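PDB 1OFW: nine-heme cytochrome c from Desulfovibrio desulfuricans, which carries electrons through nine covalently bound c-type hemes and may form part of a transmembrane redox complex that passes electrons to the cytoplasm for sulfate reduction. Local coordinates for residues Glu4-Asp7 / Ser8-Ser12; Phe35-Leu38 / Ile39-Lys43; Lys209-Lys212 / Leu213-Ala216. All blocks are in the same frame, centred on the assembly; numbering follows the deposited sequence.

From the N terminus, contact 1 comes first: residues 4-12 curl into a loop ahead of strand 13-16 and lie against one heme c. Contact 2 follows, where strand 33-36 turns into helix 37-43. The two touch, through the salt bridge of Glu4 with Lys42 and a probable hydrogen bond from Ser8 to Glu41, so the first loop is held to that helix. Contact 3 opens far later, at the start of helix 212-217 in the second cytochrome c3-like region. The three follow in series, none enclosing another. Contacts 2 and 3 share a second heme c, and Ile39 packs on Lys212, joining the two halves of the chain around that cofactor.

Contact 1. Residues Glu4-Asp7 / Ser8-Ser12; sequences EPTD and SGAPS. With HEC (heme c), chain C.
The methyl of Ala10 lies over a face of heme c, its CB 3.6 Å from heme C4A, and Thr6 OG1 meets the carbonyl of the same Ala10 in its plane, on a lone pair of O, at 2.7 Å. Ser8 reaches the periphery of that heme, with CB 3.7 Å from CBB, the methyl of a thioether-bearing arm. The motif is a tight loop before strand 13-16, built on a beta turn from Thr6 to Gly9 and wrapped about the threonine side chain. OG1 stands between the backbone N and the carbonyl carbon (chi1 63°), which turns it into the loop; there it donates to Ala10 O and accepts from Gly9 N at 3.0 Å, a bent bond. Its other branch, CG2, packs on Ser12 CA. A water bridges Thr6 N and Ala10 O, so this carbonyl is gripped by two donors. The mouth of the loop is closed by Ser12, while Glu4 sends its carboxylate outward to a salt bridge with Lys42. Ser8 OG turns to Glu41, and Ala10 also packs on His37, an axial ligand of this heme; the loop thus lines the heme's His37 side. At the closure, Ser12 OG donates to Glu4 O at 2.7 Å, with a C=O...OG angle of 154°.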
loop_
_atom_site.group_PDB
_atom_site.type_symbol
_atom_site.label_atom_id
_atom_site.label_comp_id
_atom_site.label_asym_id
_atom_site.label_seq_id
_atom_site.Cartn_x
_atom_site.Cartn_y
_atom_site.Cartn_z
ATOM N N GLU A 4 -12.055 20.221 -8.469
ATOM C CA GLU A 4 -12.091 20.222 -9.915
ATOM C C GLU A 4 -13.089 19.228 -10.479
ATOM O O GLU A 4 -13.143 18.080 -10.033
ATOM C CB GLU A 4 -10.691 19.894 -10.428
ATOM C CG GLU A 4 -10.500 19.690 -11.906
ATOM C CD GLU A 4 -9.088 19.200 -12.269
ATOM O OE1 GLU A 4 -8.175 19.279 -11.427
ATOM O OE2 GLU A 4 -8.869 18.713 -13.403
ATOM N N PRO A 5 -13.908 19.618 -11.448
ATOM C CA PRO A 5 -14.926 18.702 -12.015
ATOM C C PRO A 5 -14.279 17.609 -12.835
ATOM O O PRO A 5 -13.234 17.778 -13.470
ATOM C CB PRO A 5 -15.813 19.598 -12.863
ATOM C CG PRO A 5 -15.112 20.900 -12.964
ATOM C CD PRO A 5 -13.933 20.961 -12.052
ATOM N N THR A 6 -14.891 16.423 -12.833
ATOM C CA THR A 6 -14.435 15.330 -13.671
ATOM C C THR A 6 -14.906 15.448 -15.120
ATOM O O THR A 6 -15.981 15.993 -15.410
ATOM C CB THR A 6 -14.994 13.983 -13.181
ATOM O OG1 THR A 6 -16.443 14.025 -13.289
ATOM C CG2 THR A 6 -14.595 13.713 -11.743
ATOM N N ASP A 7 -14.153 14.900 -16.067
ATOM C CA ASP A 7 -14.649 14.715 -17.416
ATOM C C ASP A 7 -15.768 13.680 -17.464
ATOM O O ASP A 7 -16.684 13.832 -18.274
ATOM C CB ASP A 7 -13.519 14.295 -18.336
ATOM C CG ASP A 7 -12.610 15.482 -18.637
ATOM O OD1 ASP A 7 -12.902 16.657 -18.308
ATOM O OD2 ASP A 7 -11.559 15.172 -19.233
ATOM N N SER A 8 -15.727 12.673 -16.604
ATOM C CA SER A 8 -16.697 11.588 -16.679
ATOM C C SER A 8 -18.099 11.977 -16.238
ATOM O O SER A 8 -19.043 11.299 -16.649
ATOM C CB SER A 8 -16.249 10.429 -15.800
ATOM O OG SER A 8 -15.891 10.831 -14.500
ATOM N N GLY A 9 -18.245 12.980 -15.392
ATOM C CA GLY A 9 -19.510 13.351 -14.770
ATOM C C GLY A 9 -19.810 12.661 -13.477
ATOM O O GLY A 9 -20.820 12.788 -12.820
ATOM N N ALA A 10 -18.965 11.789 -12.957
ATOM C CA ALA A 10 -18.837 11.281 -11.616
ATOM C C ALA A 10 -18.480 12.422 -10.686
ATOM O O ALA A 10 -17.871 13.407 -11.099
ATOM C CB ALA A 10 -17.758 10.208 -11.449
ATOM N N PRO A 11 -18.855 12.338 -9.418
ATOM C CA PRO A 11 -18.425 13.366 -8.493
ATOM C C PRO A 11 -16.899 13.311 -8.371
ATOM O O PRO A 11 -16.301 12.264 -8.561
ATOM C CB PRO A 11 -19.127 12.999 -7.198
ATOM C CG PRO A 11 -20.237 12.092 -7.611
ATOM C CD PRO A 11 -19.684 11.312 -8.781
ATOM N N SER A 12 -16.327 14.465 -8.144
ATOM C CA SER A 12 -14.874 14.587 -8.089
ATOM C C SER A 12 -14.333 13.745 -6.964
ATOM O O SER A 12 -13.317 13.056 -7.116
ATOM C CB SER A 12 -14.509 16.073 -7.906
ATOM O OG SER A 12 -13.096 16.253 -8.068
HETATM FE FE HEC C . -16.350 5.576 -11.523
HETATM C CHA HEC C . -18.529 6.194 -8.986
HETATM C CHB HEC C . -18.538 6.939 -13.781
HETATM C CHC HEC C . -13.955 5.435 -13.926
HETATM C CHD HEC C . -14.380 3.739 -9.417
HETATM N NA HEC C . -18.158 6.383 -11.406
HETATM C C1A HEC C . -18.889 6.587 -10.258
HETATM C C2A HEC C . -20.145 7.244 -10.605
HETATM C C3A HEC C . -20.145 7.435 -11.930
HETATM C C4A HEC C . -18.908 6.904 -12.456
HETATM C CMA HEC C . -21.207 8.086 -12.843
HETATM C CAA HEC C . -21.269 7.603 -9.610
HETATM C CBA HEC C . -22.248 6.405 -9.628
HETATM C CGA HEC C . -23.328 6.375 -8.580
HETATM O O1A HEC C . -23.176 6.921 -7.469
HETATM O O2A HEC C . -24.386 5.769 -8.907
HETATM N NB HEC C . -16.288 6.037 -13.462
HETATM C C1B HEC C . -17.302 6.578 -14.253
HETATM C C2B HEC C . -16.831 6.704 -15.621
HETATM C C3B HEC C . -15.535 6.347 -15.653
HETATM C C4B HEC C . -15.202 5.922 -14.287
HETATM C CMB HEC C . -17.724 7.196 -16.787
HETATM C CAB HEC C . -14.525 6.347 -16.794
HETATM C CBB HEC C . -14.291 7.745 -17.380
HETATM N NC HEC C . -14.548 4.748 -11.642
HETATM C C1C HEC C . -13.712 4.805 -12.718
HETATM C C2C HEC C . -12.493 4.094 -12.428
HETATM C C3C HEC C . -12.614 3.580 -11.193
HETATM C C4C HEC C . -13.890 3.995 -10.674
HETATM C CMC HEC C . -11.327 3.926 -13.427
HETATM C CAC HEC C . -11.675 2.645 -10.423
HETATM C CBC HEC C . -10.245 3.166 -10.245
HETATM N ND HEC C . -16.460 5.024 -9.613
HETATM C C1D HEC C . -15.546 4.270 -8.901
HETATM C C2D HEC C . -15.968 4.155 -7.538
HETATM C C3D HEC C . -17.076 4.903 -7.380
HETATM C C4D HEC C . -17.405 5.423 -8.706
HETATM C CMD HEC C . -15.188 3.315 -6.485
HETATM C CAD HEC C . -17.861 5.197 -6.101
HETATM C CBD HEC C . -19.136 4.339 -5.956
HETATM C CGD HEC C . -19.882 4.757 -4.658
HETATM O O1D HEC C . -20.159 3.811 -3.895
HETATM O O2D HEC C . -20.181 5.941 -4.438
HETATM O O HOH W 1 -17.441 16.179 -11.239
#

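Contact 2. Residues Phe35-Leu38 / Ile39-Lys43; sequences FNHL and IHEKK. With HEC (heme c), chain E.
His40 packs against Phe35 and Asn36 at an N-capped helix start, the strand-to-helix corner that delivers axial histidines to two hemes of this cytochrome c3-like region. Followed outward, its CB rests 3.7 Å from Phe35 CZ. CG, anti to the carbonyl carbon (chi1 -79°), comes closer still to that CZ, and Phe35 CE1 stands 3.3 Å above the imidazole plane, over its centre. The two rings are oblique, with planes 34° apart. ND1 then donates to Asn36 O at 2.9 Å; the oxygen lies close to the imidazole plane, although the donor sits above the carbonyl plane. CE1 and CD2 flank the tip, close over the pyrrole nitrogens NA and NC. At the end NE2 binds the heme iron at 2.0 Å, opposite His101. The ND1 bond helps to fix the rotation of the ring and probably increases its electron donation to the metal.

Asn36 O is held twice, since His40 N also donates to it, and the Asn36 side chain caps the helix: OD1 accepts from Ile39 N at 3.0 Å. Its amide crosses the Ile39 side chain at about a right angle, and Asn36 CB approaches the heme propionate oxygen O2A. Phe35 presents its edge to the same heme. Leu38 and Lys42 run side by side, pointing the same way, the lysine amine going on to Glu4.

His37, axial to the neighbouring heme together with His51, is held through its ND1 too, but by a carboxylate. Glu41 OE1, which also has Ser8 OG as a partner, lies near the imidazole plane, with the carboxylate turned steeply against the ring. His37 ND1 donates to Glu41 OE1 at 2.8 Å, on the anti lone pair of that oxygen, in a bent bond (137°).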
loop_
_atom_site.group_PDB
_atom_site.type_symbol
_atom_site.label_atom_id
_atom_site.label_comp_id
_atom_site.label_asym_id
_atom_site.label_seq_id
_atom_site.Cartn_x
_atom_site.Cartn_y
_atom_site.Cartn_z
ATOM N N PHE A 35 -13.372 8.580 -1.628
ATOM C CA PHE A 35 -12.739 8.105 -2.829
ATOM C C PHE A 35 -12.570 9.280 -3.781
ATOM O O PHE A 35 -13.554 9.950 -4.100
ATOM C CB PHE A 35 -13.593 7.007 -3.461
ATOM C CG PHE A 35 -13.059 6.519 -4.789
ATOM C CD1 PHE A 35 -11.906 5.745 -4.859
ATOM C CD2 PHE A 35 -13.669 6.829 -5.981
ATOM C CE1 PHE A 35 -11.406 5.288 -6.038
ATOM C CE2 PHE A 35 -13.154 6.354 -7.165
ATOM C CZ PHE A 35 -12.008 5.600 -7.243
ATOM N N ASN A 36 -11.347 9.550 -4.231
ATOM C CA ASN A 36 -11.040 10.641 -5.142
ATOM C C ASN A 36 -11.140 10.147 -6.571
ATOM O O ASN A 36 -10.212 9.587 -7.177
ATOM C CB ASN A 36 -9.644 11.209 -4.809
ATOM C CG ASN A 36 -9.460 12.562 -5.473
ATOM O OD1 ASN A 36 -9.895 12.718 -6.612
ATOM N ND2 ASN A 36 -8.815 13.512 -4.785
ATOM N N HIS A 37 -12.351 10.297 -7.133
ATOM C CA HIS A 37 -12.643 9.787 -8.450
ATOM C C HIS A 37 -11.835 10.519 -9.512
ATOM O O HIS A 37 -11.398 9.935 -10.492
ATOM C CB HIS A 37 -14.155 9.892 -8.733
ATOM C CG HIS A 37 -14.625 8.993 -9.825
ATOM N ND1 HIS A 37 -14.414 9.188 -11.167
ATOM C CD2 HIS A 37 -15.308 7.805 -9.772
ATOM C CE1 HIS A 37 -14.943 8.201 -11.864
ATOM N NE2 HIS A 37 -15.500 7.334 -11.038
ATOM N N LEU A 38 -11.655 11.821 -9.287
ATOM C CA LEU A 38 -10.905 12.647 -10.242
ATOM C C LEU A 38 -9.506 12.078 -10.429
ATOM O O LEU A 38 -9.082 11.925 -11.577
ATOM C CB LEU A 38 -10.889 14.083 -9.738
ATOM C CG LEU A 38 -10.078 15.089 -10.582
ATOM C CD1 LEU A 38 -10.869 15.462 -11.816
ATOM C CD2 LEU A 38 -9.671 16.319 -9.790
ATOM N N ILE A 39 -8.852 11.776 -9.303
ATOM C CA ILE A 39 -7.467 11.272 -9.425
ATOM C C ILE A 39 -7.455 9.957 -10.143
ATOM O O ILE A 39 -6.621 9.683 -11.029
ATOM C CB ILE A 39 -6.801 11.199 -8.032
ATOM C CG1 ILE A 39 -6.304 12.598 -7.622
ATOM C CG2 ILE A 39 -5.727 10.153 -7.930
ATOM C CD1 ILE A 39 -5.992 12.695 -6.135
ATOM N N HIS A 40 -8.404 9.089 -9.781
ATOM C CA HIS A 40 -8.405 7.751 -10.362
ATOM C C HIS A 40 -8.761 7.751 -11.849
ATOM O O HIS A 40 -8.118 7.077 -12.646
ATOM C CB HIS A 40 -9.361 6.846 -9.580
ATOM C CG HIS A 40 -8.756 6.352 -8.280
ATOM N ND1 HIS A 40 -8.743 7.086 -7.108
ATOM C CD2 HIS A 40 -8.155 5.170 -7.993
ATOM C CE1 HIS A 40 -8.146 6.376 -6.163
ATOM N NE2 HIS A 40 -7.790 5.207 -6.673
ATOM N N GLU A 41 -9.748 8.517 -12.314
ATOM C CA GLU A 41 -10.115 8.460 -13.731
ATOM C C GLU A 41 -9.014 9.104 -14.567
ATOM O O GLU A 41 -8.912 8.728 -15.737
ATOM C CB GLU A 41 -11.481 9.090 -13.965
ATOM C CG GLU A 41 -11.528 10.617 -13.915
ATOM C CD GLU A 41 -12.954 11.105 -14.188
ATOM O OE1 GLU A 41 -13.827 10.864 -13.325
ATOM O OE2 GLU A 41 -13.214 11.711 -15.256
ATOM N N LYS A 42 -8.229 10.002 -13.986
ATOM C CA LYS A 42 -7.145 10.583 -14.779
ATOM C C LYS A 42 -6.049 9.534 -14.961
ATOM O O LYS A 42 -5.379 9.584 -15.991
ATOM C CB LYS A 42 -6.557 11.817 -14.127
ATOM C CG LYS A 42 -7.432 13.049 -14.222
ATOM C CD LYS A 42 -6.905 14.148 -13.319
ATOM C CE LYS A 42 -7.663 15.433 -13.624
ATOM N NZ LYS A 42 -6.957 16.577 -12.969
ATOM N N LYS A 43 -5.838 8.604 -14.035
ATOM C CA LYS A 43 -4.760 7.640 -14.219
ATOM C C LYS A 43 -5.129 6.301 -14.823
ATOM O O LYS A 43 -4.310 5.639 -15.466
ATOM C CB LYS A 43 -4.167 7.416 -12.825
ATOM C CG LYS A 43 -2.837 6.736 -12.709
ATOM C CD LYS A 43 -1.764 7.515 -13.446
ATOM C CE LYS A 43 -0.603 8.051 -12.665
ATOM N NZ LYS A 43 0.542 8.293 -13.597
HETATM FE FE HEC E . -6.719 3.786 -5.730
HETATM C CHA HEC E . -4.405 6.239 -5.566
HETATM C CHB HEC E . -7.951 4.719 -2.638
HETATM C CHC HEC E . -9.403 1.784 -6.194
HETATM C CHD HEC E . -5.373 2.692 -8.683
HETATM N NA HEC E . -6.200 5.122 -4.340
HETATM C C1A HEC E . -5.200 6.077 -4.446
HETATM C C2A HEC E . -5.147 6.814 -3.211
HETATM C C3A HEC E . -6.041 6.302 -2.365
HETATM C C4A HEC E . -6.802 5.316 -3.123
HETATM C CMA HEC E . -6.284 6.652 -0.915
HETATM C CAA HEC E . -4.198 8.015 -2.977
HETATM C CBA HEC E . -4.656 9.276 -3.771
HETATM C CGA HEC E . -6.055 9.664 -3.284
HETATM O O1A HEC E . -6.114 10.172 -2.167
HETATM O O2A HEC E . -7.022 9.380 -4.034
HETATM N NB HEC E . -8.331 3.350 -4.632
HETATM C C1B HEC E . -8.711 3.833 -3.387
HETATM C C2B HEC E . -9.985 3.266 -3.001
HETATM C C3B HEC E . -10.379 2.428 -3.991
HETATM C C4B HEC E . -9.365 2.501 -5.013
HETATM C CMB HEC E . -10.683 3.594 -1.679
HETATM C CAB HEC E . -11.599 1.516 -4.118
HETATM C CBB HEC E . -12.963 2.228 -3.832
HETATM N NC HEC E . -7.260 2.480 -7.144
HETATM C C1C HEC E . -8.409 1.688 -7.152
HETATM C C2C HEC E . -8.372 0.773 -8.275
HETATM C C3C HEC E . -7.261 1.049 -8.970
HETATM C C4C HEC E . -6.565 2.104 -8.270
HETATM C CMC HEC E . -9.453 -0.311 -8.474
HETATM C CAC HEC E . -6.670 0.405 -10.208
HETATM C CBC HEC E . -7.672 -0.188 -11.231
HETATM N ND HEC E . -5.195 4.356 -6.893
HETATM C C1D HEC E . -4.800 3.774 -8.071
HETATM C C2D HEC E . -3.662 4.497 -8.601
HETATM C C3D HEC E . -3.447 5.541 -7.789
HETATM C C4D HEC E . -4.359 5.433 -6.670
HETATM C CMD HEC E . -2.920 4.101 -9.870
HETATM C CAD HEC E . -2.439 6.688 -7.940
HETATM C CBD HEC E . -2.984 7.736 -8.940
HETATM C CGD HEC E . -1.937 8.756 -9.352
HETATM O O1D HEC E . -2.306 9.895 -9.719
HETATM O O2D HEC E . -0.742 8.420 -9.328
#

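Contact 3. Residues Lys209-Lys212 / Leu213-Ala216; sequences KDDK and LAQA. With HEC (heme c), chain E.
Asp211 caps the first turn of helix 212-217, an N-cap whose OD2 accepts from Ala214 N at 2.9 Å in a nearly straight bond (174°), through the anti lone pair of the carboxylate. Its CG is anti to the backbone N (chi1 -171°), which carries OD2 back over the N-terminal end of the helix. There it also lies against Leu213 CB, at 3.4 Å. The other oxygen, OD1, forms a salt bridge with Arg108, so the capping carboxylate is held from two directions; the arginine and the helix end would both be expected to stabilise its negative charge.

The tight side faces heme. Leu213 is buried: its CB packs 3.7 Å from CAD, the first carbon of a propionate, and its CD1 lies over the porphyrin rim, 3.8 Å from the meso carbon CHA, on the face away from His40. The same leucine touches His101, the iron ligand on that face. One turn on, Ala216 CB sits 3.6 Å from CAA of the other propionate, and the aliphatic part of Lys212 runs past the first, CD 3.5 Å from O1D. Asp211 and Ala214 border a second heme c, so this short helix is wedged between two cofactors.

The looser, more exposed side belongs to the polar ends of Lys209, Asp210 and Gln215. Lys209 turns away to a salt bridge with Glu206. Even here the aliphatic part of Gln215 lies close on the loop, its CG 3.1 Å from Asp211 O, while a water sits between its amide and Asp210 OD1. Gln215 NE2 closes this side by donating to Lys209 O at 2.9 Å in a bent bond, the N-H...O angle 134°.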
loop_
_atom_site.group_PDB
_atom_site.type_symbol
_atom_site.label_atom_id
_atom_site.label_comp_id
_atom_site.label_asym_id
_atom_site.label_seq_id
_atom_site.Cartn_x
_atom_site.Cartn_y
_atom_site.Cartn_z
ATOM N N LYS A 209 9.007 9.887 -5.890
ATOM C CA LYS A 209 8.750 11.077 -5.070
ATOM C C LYS A 209 7.427 11.748 -5.440
ATOM O O LYS A 209 6.835 12.443 -4.606
ATOM C CB LYS A 209 9.918 12.078 -5.150
ATOM C CG LYS A 209 10.082 12.752 -6.494
ATOM C CD LYS A 209 11.387 13.560 -6.524
ATOM C CE LYS A 209 11.692 13.978 -7.955
ATOM N NZ LYS A 209 13.081 14.491 -8.107
ATOM N N ASP A 210 6.912 11.578 -6.643
ATOM C CA ASP A 210 5.626 12.289 -6.832
ATOM C C ASP A 210 4.434 11.365 -6.943
ATOM O O ASP A 210 3.312 11.750 -7.329
ATOM C CB ASP A 210 5.810 13.146 -8.080
ATOM C CG ASP A 210 6.808 14.263 -7.814
ATOM O OD1 ASP A 210 6.687 14.977 -6.792
ATOM O OD2 ASP A 210 7.711 14.409 -8.664
ATOM N N ASP A 211 4.621 10.085 -6.603
ATOM C CA ASP A 211 3.610 9.067 -6.813
ATOM C C ASP A 211 2.525 9.143 -5.760
ATOM O O ASP A 211 2.759 9.041 -4.570
ATOM C CB ASP A 211 4.193 7.647 -6.851
ATOM C CG ASP A 211 3.111 6.681 -7.290
ATOM O OD1 ASP A 211 3.059 6.356 -8.502
ATOM O OD2 ASP A 211 2.304 6.236 -6.455
ATOM N N LYS A 212 1.274 9.359 -6.203
ATOM C CA LYS A 212 0.244 9.666 -5.254
ATOM C C LYS A 212 -0.165 8.459 -4.428
ATOM O O LYS A 212 -0.576 8.602 -3.264
ATOM C CB LYS A 212 -0.993 10.243 -5.970
ATOM C CG LYS A 212 -0.763 11.642 -6.549
ATOM C CD LYS A 212 -2.052 12.246 -7.090
ATOM C CE LYS A 212 -1.840 13.696 -7.545
ATOM N NZ LYS A 212 -0.962 13.774 -8.741
ATOM N N LEU A 213 -0.091 7.300 -5.056
ATOM C CA LEU A 213 -0.447 6.098 -4.298
ATOM C C LEU A 213 0.580 5.799 -3.204
ATOM O O LEU A 213 0.263 5.561 -2.015
ATOM C CB LEU A 213 -0.621 4.946 -5.288
ATOM C CG LEU A 213 -0.972 3.601 -4.678
ATOM C CD1 LEU A 213 -2.258 3.651 -3.860
ATOM C CD2 LEU A 213 -1.049 2.560 -5.789
ATOM N N ALA A 214 1.845 5.841 -3.606
ATOM C CA ALA A 214 2.918 5.643 -2.632
ATOM C C ALA A 214 2.826 6.663 -1.533
ATOM O O ALA A 214 2.920 6.335 -0.338
ATOM C CB ALA A 214 4.267 5.706 -3.337
ATOM N N GLN A 215 2.663 7.936 -1.889
ATOM C CA GLN A 215 2.612 8.998 -0.891
ATOM C C GLN A 215 1.552 8.794 0.173
ATOM O O GLN A 215 1.708 9.058 1.358
ATOM C CB GLN A 215 2.330 10.349 -1.586
ATOM C CG GLN A 215 3.553 10.934 -2.291
ATOM C CD GLN A 215 3.134 12.151 -3.123
ATOM O OE1 GLN A 215 1.964 12.441 -3.357
ATOM N NE2 GLN A 215 4.118 12.858 -3.636
ATOM N N ALA A 216 0.362 8.309 -0.234
ATOM C CA ALA A 216 -0.729 8.052 0.664
ATOM C C ALA A 216 -0.498 6.918 1.641
ATOM O O ALA A 216 -0.857 7.037 2.802
ATOM C CB ALA A 216 -1.996 7.677 -0.131
HETATM FE FE HEC E . -6.719 3.786 -5.730
HETATM C CHA HEC E . -4.405 6.239 -5.566
HETATM C CHB HEC E . -7.951 4.719 -2.638
HETATM C CHC HEC E . -9.403 1.784 -6.194
HETATM C CHD HEC E . -5.373 2.692 -8.683
HETATM N NA HEC E . -6.200 5.122 -4.340
HETATM C C1A HEC E . -5.200 6.077 -4.446
HETATM C C2A HEC E . -5.147 6.814 -3.211
HETATM C C3A HEC E . -6.041 6.302 -2.365
HETATM C C4A HEC E . -6.802 5.316 -3.123
HETATM C CMA HEC E . -6.284 6.652 -0.915
HETATM C CAA HEC E . -4.198 8.015 -2.977
HETATM C CBA HEC E . -4.656 9.276 -3.771
HETATM C CGA HEC E . -6.055 9.664 -3.284
HETATM O O1A HEC E . -6.114 10.172 -2.167
HETATM O O2A HEC E . -7.022 9.380 -4.034
HETATM N NB HEC E . -8.331 3.350 -4.632
HETATM C C1B HEC E . -8.711 3.833 -3.387
HETATM C C2B HEC E . -9.985 3.266 -3.001
HETATM C C3B HEC E . -10.379 2.428 -3.991
HETATM C C4B HEC E . -9.365 2.501 -5.013
HETATM C CMB HEC E . -10.683 3.594 -1.679
HETATM C CAB HEC E . -11.599 1.516 -4.118
HETATM C CBB HEC E . -12.963 2.228 -3.832
HETATM N NC HEC E . -7.260 2.480 -7.144
HETATM C C1C HEC E . -8.409 1.688 -7.152
HETATM C C2C HEC E . -8.372 0.773 -8.275
HETATM C C3C HEC E . -7.261 1.049 -8.970
HETATM C C4C HEC E . -6.565 2.104 -8.270
HETATM C CMC HEC E . -9.453 -0.311 -8.474
HETATM C CAC HEC E . -6.670 0.405 -10.208
HETATM C CBC HEC E . -7.672 -0.188 -11.231
HETATM N ND HEC E . -5.195 4.356 -6.893
HETATM C C1D HEC E . -4.800 3.774 -8.071
HETATM C C2D HEC E . -3.662 4.497 -8.601
HETATM C C3D HEC E . -3.447 5.541 -7.789
HETATM C C4D HEC E . -4.359 5.433 -6.670
HETATM C CMD HEC E . -2.920 4.101 -9.870
HETATM C CAD HEC E . -2.439 6.688 -7.940
HETATM C CBD HEC E . -2.984 7.736 -8.940
HETATM C CGD HEC E . -1.937 8.756 -9.352
HETATM O O1D HEC E . -2.306 9.895 -9.719
HETATM O O2D HEC E . -0.742 8.420 -9.328
HETATM O O HOH W 2 5.064 15.511 -4.983
#